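Local atomic coordinates of DegQ (Legionella fallonii, PDB entry 3PV2), a protein that probably degrades misfolded proteins as a self-compartmentizing HtrA-type serine protease and chaperone that assembles into large 12-meric particles. Residues T332-V337 and P343-A348. Sequence-based numbering, arbitrary orientation.
Sequences TVKIIV and PLTLSA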
ATOM      1  N   THR B 332      -2.969 -24.793 -61.067  1.00 60.68           N
ATOM      2  CA  THR B 332      -1.676 -24.902 -61.695  1.00 59.98           C
ATOM      3  C   THR B 332      -1.142 -23.472 -61.745  1.00 58.99           C
ATOM      4  O   THR B 332      -1.881 -22.518 -62.061  1.00 59.41           O
ATOM      5  CB  THR B 332      -1.772 -25.629 -63.045  1.00 61.37           C
ATOM      6  OG1 THR B 332      -1.923 -27.032 -62.803  1.00 62.54           O
ATOM      7  CG2 THR B 332      -0.534 -25.416 -63.929  1.00 61.35           C
ATOM      8  N   VAL B 333       0.108 -23.310 -61.301  1.00 56.97           N
ATOM      9  CA  VAL B 333       0.773 -22.033 -61.402  1.00 55.51           C
ATOM     10  C   VAL B 333       2.085 -22.100 -62.180  1.00 53.96           C
ATOM     11  O   VAL B 333       2.883 -23.049 -62.022  1.00 52.48           O
ATOM     12  CB  VAL B 333       0.964 -21.329 -60.027  1.00 55.72           C
ATOM     13  CG1 VAL B 333       0.840 -22.286 -58.875  1.00 55.32           C
ATOM     14  CG2 VAL B 333       2.236 -20.568 -60.000  1.00 51.04           C
ATOM     15  N   LYS B 334       2.253 -21.089 -63.040  1.00 50.91           N
ATOM     16  CA  LYS B 334       3.401 -21.011 -63.906  1.00 50.43           C
ATOM     17  C   LYS B 334       4.451 -20.157 -63.181  1.00 46.17           C
ATOM     18  O   LYS B 334       4.137 -19.088 -62.723  1.00 44.49           O
ATOM     19  CB  LYS B 334       3.007 -20.390 -65.238  1.00 53.01           C
ATOM     20  CG  LYS B 334       4.148 -19.898 -66.077  1.00 57.17           C
ATOM     21  CD  LYS B 334       3.680 -19.470 -67.443  1.00 62.60           C
ATOM     22  CE  LYS B 334       4.597 -18.426 -68.001  1.00 65.78           C
ATOM     23  NZ  LYS B 334       4.070 -17.783 -69.248  1.00 70.70           N
ATOM     24  N   ILE B 335       5.671 -20.644 -63.061  1.00 43.17           N
ATOM     25  CA  ILE B 335       6.725 -19.856 -62.377  1.00 41.59           C
ATOM     26  C   ILE B 335       7.928 -19.718 -63.272  1.00 40.11           C
ATOM     27  O   ILE B 335       8.449 -20.702 -63.729  1.00 41.73           O
ATOM     28  CB  ILE B 335       7.172 -20.484 -61.031  1.00 39.49           C
ATOM     29  CG1 ILE B 335       5.991 -20.699 -60.071  1.00 41.22           C
ATOM     30  CG2 ILE B 335       8.146 -19.558 -60.375  1.00 39.32           C
ATOM     31  CD1 ILE B 335       6.242 -21.800 -58.954  1.00 37.77           C
ATOM     32  N   ILE B 336       8.369 -18.500 -63.547  1.00 39.45           N
ATOM     33  CA  ILE B 336       9.517 -18.311 -64.427  1.00 38.99           C
ATOM     34  C   ILE B 336      10.646 -17.867 -63.530  1.00 38.19           C
ATOM     35  O   ILE B 336      10.460 -16.968 -62.770  1.00 37.64           O
ATOM     36  CB  ILE B 336       9.243 -17.263 -65.569  1.00 40.26           C
ATOM     37  CG1 ILE B 336       8.197 -17.802 -66.560  1.00 41.60           C
ATOM     38  CG2 ILE B 336      10.534 -16.924 -66.388  1.00 40.67           C
ATOM     39  CD1 ILE B 336       7.941 -16.824 -67.715  1.00 45.49           C
ATOM     40  N   VAL B 337      11.788 -18.534 -63.593  1.00 38.27           N
ATOM     41  CA  VAL B 337      12.956 -18.181 -62.752  1.00 37.62           C
ATOM     42  C   VAL B 337      14.193 -17.965 -63.621  1.00 38.37           C
ATOM     43  O   VAL B 337      14.252 -18.317 -64.756  1.00 39.40           O
ATOM     44  CB  VAL B 337      13.273 -19.227 -61.619  1.00 36.93           C
ATOM     45  CG1 VAL B 337      12.036 -19.396 -60.601  1.00 36.23           C
ATOM     46  CG2 VAL B 337      13.645 -20.527 -62.211  1.00 37.62           C
ATOM     47  N   PRO B 343      17.082 -18.834 -68.087  1.00 53.18           N
ATOM     48  CA  PRO B 343      15.677 -18.786 -67.751  1.00 51.57           C
ATOM     49  C   PRO B 343      15.029 -20.195 -67.769  1.00 51.17           C
ATOM     50  O   PRO B 343      15.410 -21.046 -68.562  1.00 52.58           O
ATOM     51  CB  PRO B 343      15.093 -17.872 -68.831  1.00 53.84           C
ATOM     52  CG  PRO B 343      15.974 -18.084 -70.042  1.00 55.74           C
ATOM     53  CD  PRO B 343      17.353 -18.505 -69.499  1.00 56.13           C
ATOM     54  N   LEU B 344      14.114 -20.446 -66.838  1.00 47.91           N
ATOM     55  CA  LEU B 344      13.368 -21.698 -66.796  1.00 48.03           C
ATOM     56  C   LEU B 344      11.917 -21.435 -66.475  1.00 46.79           C
ATOM     57  O   LEU B 344      11.579 -20.539 -65.695  1.00 44.90           O
ATOM     58  CB  LEU B 344      13.923 -22.681 -65.761  1.00 46.20           C
ATOM     59  CG  LEU B 344      15.348 -23.215 -65.928  1.00 49.63           C
ATOM     60  CD1 LEU B 344      15.929 -23.745 -64.571  1.00 47.49           C
ATOM     61  CD2 LEU B 344      15.401 -24.307 -67.035  1.00 50.71           C
ATOM     62  N   THR B 345      11.057 -22.205 -67.120  1.00 48.35           N
ATOM     63  CA  THR B 345       9.647 -22.114 -66.887  1.00 49.11           C
ATOM     64  C   THR B 345       9.267 -23.366 -66.153  1.00 48.83           C
ATOM     65  O   THR B 345       9.525 -24.481 -66.591  1.00 49.93           O
ATOM     66  CB  THR B 345       8.859 -21.971 -68.154  1.00 51.10           C
ATOM     67  OG1 THR B 345       9.251 -20.749 -68.765  1.00 54.10           O
ATOM     68  CG2 THR B 345       7.338 -21.943 -67.872  1.00 50.02           C
ATOM     69  N   LEU B 346       8.668 -23.154 -65.009  1.00 47.04           N
ATOM     70  CA  LEU B 346       8.235 -24.268 -64.194  1.00 47.20           C
ATOM     71  C   LEU B 346       6.749 -24.200 -63.944  1.00 47.05           C
ATOM     72  O   LEU B 346       6.124 -23.111 -63.992  1.00 45.80           O
ATOM     73  CB  LEU B 346       8.953 -24.248 -62.853  1.00 45.36           C
ATOM     74  CG  LEU B 346      10.481 -24.119 -62.894  1.00 46.70           C
ATOM     75  CD1 LEU B 346      10.989 -23.808 -61.485  1.00 43.87           C
ATOM     76  CD2 LEU B 346      11.196 -25.344 -63.549  1.00 47.11           C
ATOM     77  N   SER B 347       6.217 -25.360 -63.589  1.00 47.51           N
ATOM     78  CA  SER B 347       4.806 -25.499 -63.297  1.00 48.69           C
ATOM     79  C   SER B 347       4.571 -26.288 -61.995  1.00 47.25           C
ATOM     80  O   SER B 347       5.024 -27.420 -61.846  1.00 45.71           O
ATOM     81  CB  SER B 347       4.087 -26.224 -64.460  1.00 51.19           C
ATOM     82  OG  SER B 347       2.687 -26.064 -64.278  1.00 54.61           O
ATOM     83  N   ALA B 348       3.867 -25.643 -61.077  1.00 46.36           N
ATOM     84  CA  ALA B 348       3.595 -26.184 -59.772  1.00 46.43           C
ATOM     85  C   ALA B 348       2.064 -26.234 -59.508  1.00 47.30           C
ATOM     86  O   ALA B 348       1.300 -25.412 -60.006  1.00 47.89           O
ATOM     87  CB  ALA B 348       4.310 -25.366 -58.711  1.00 44.91           C
TER
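Ile335 and Leu346 face each other as a hydrogen-bonded pair at the middle of an antiparallel β-hairpin, strands 332-339 and 342-349, in the first of the chain's two PDZ domains. Ile335 N donates a hydrogen bond to Leu346 O at 2.7 Å, almost straight at 175°, and Leu346 N donates in return to Ile335 O at 2.8 Å. Val333 with Ala348 and Val337 with Leu344 repeat this exchange on either side, making six backbone bonds in all. CA-H...O contacts supplement the ladder, as where Ile336 CA lies 3.3 Å from Leu344 O.

The side chains of the hydrogen-bonded pairs share one face, and all are apolar. Contact there runs diagonally as well as straight across: Ile335 reaches past its own partner to set CD1 4.1 Å from Ala348 CB, a contact between two methyl groups. With CG1 anti to the carbonyl carbon (chi1 -60°), Val337 turns CG2 toward Leu344 CB at 4.2 Å and toward Leu346 CD1. Behind them, Val333 and Ala348 both pack on Met260, while Val337 meets Ile306 and Leu300. Apolar residues suit this largely buried face; β-branching in Val333, Ile335 and Val337 separately favours the extended backbone.

The other face is more polar and solvent-facing. Thr345 runs alongside Ile336, its OG1 3.8 Å from Ile336 CG1. Threonine fits here because its hydroxyl suits an exposed position while its CG2 still offers an apolar surface to the aliphatic CG of Lys334, whose extended chain can leave the amine in water. Beyond strand 332-339, Lys334 and Ile336 bond to strand 305-309 and neighbouring Asn310, continuing the sheet. At the hairpin's open end, Ser347 turns its hydroxyl anti to its own N (chi1 -167°), and Ser347 OG comes 3.3 Å from Thr332 CG2.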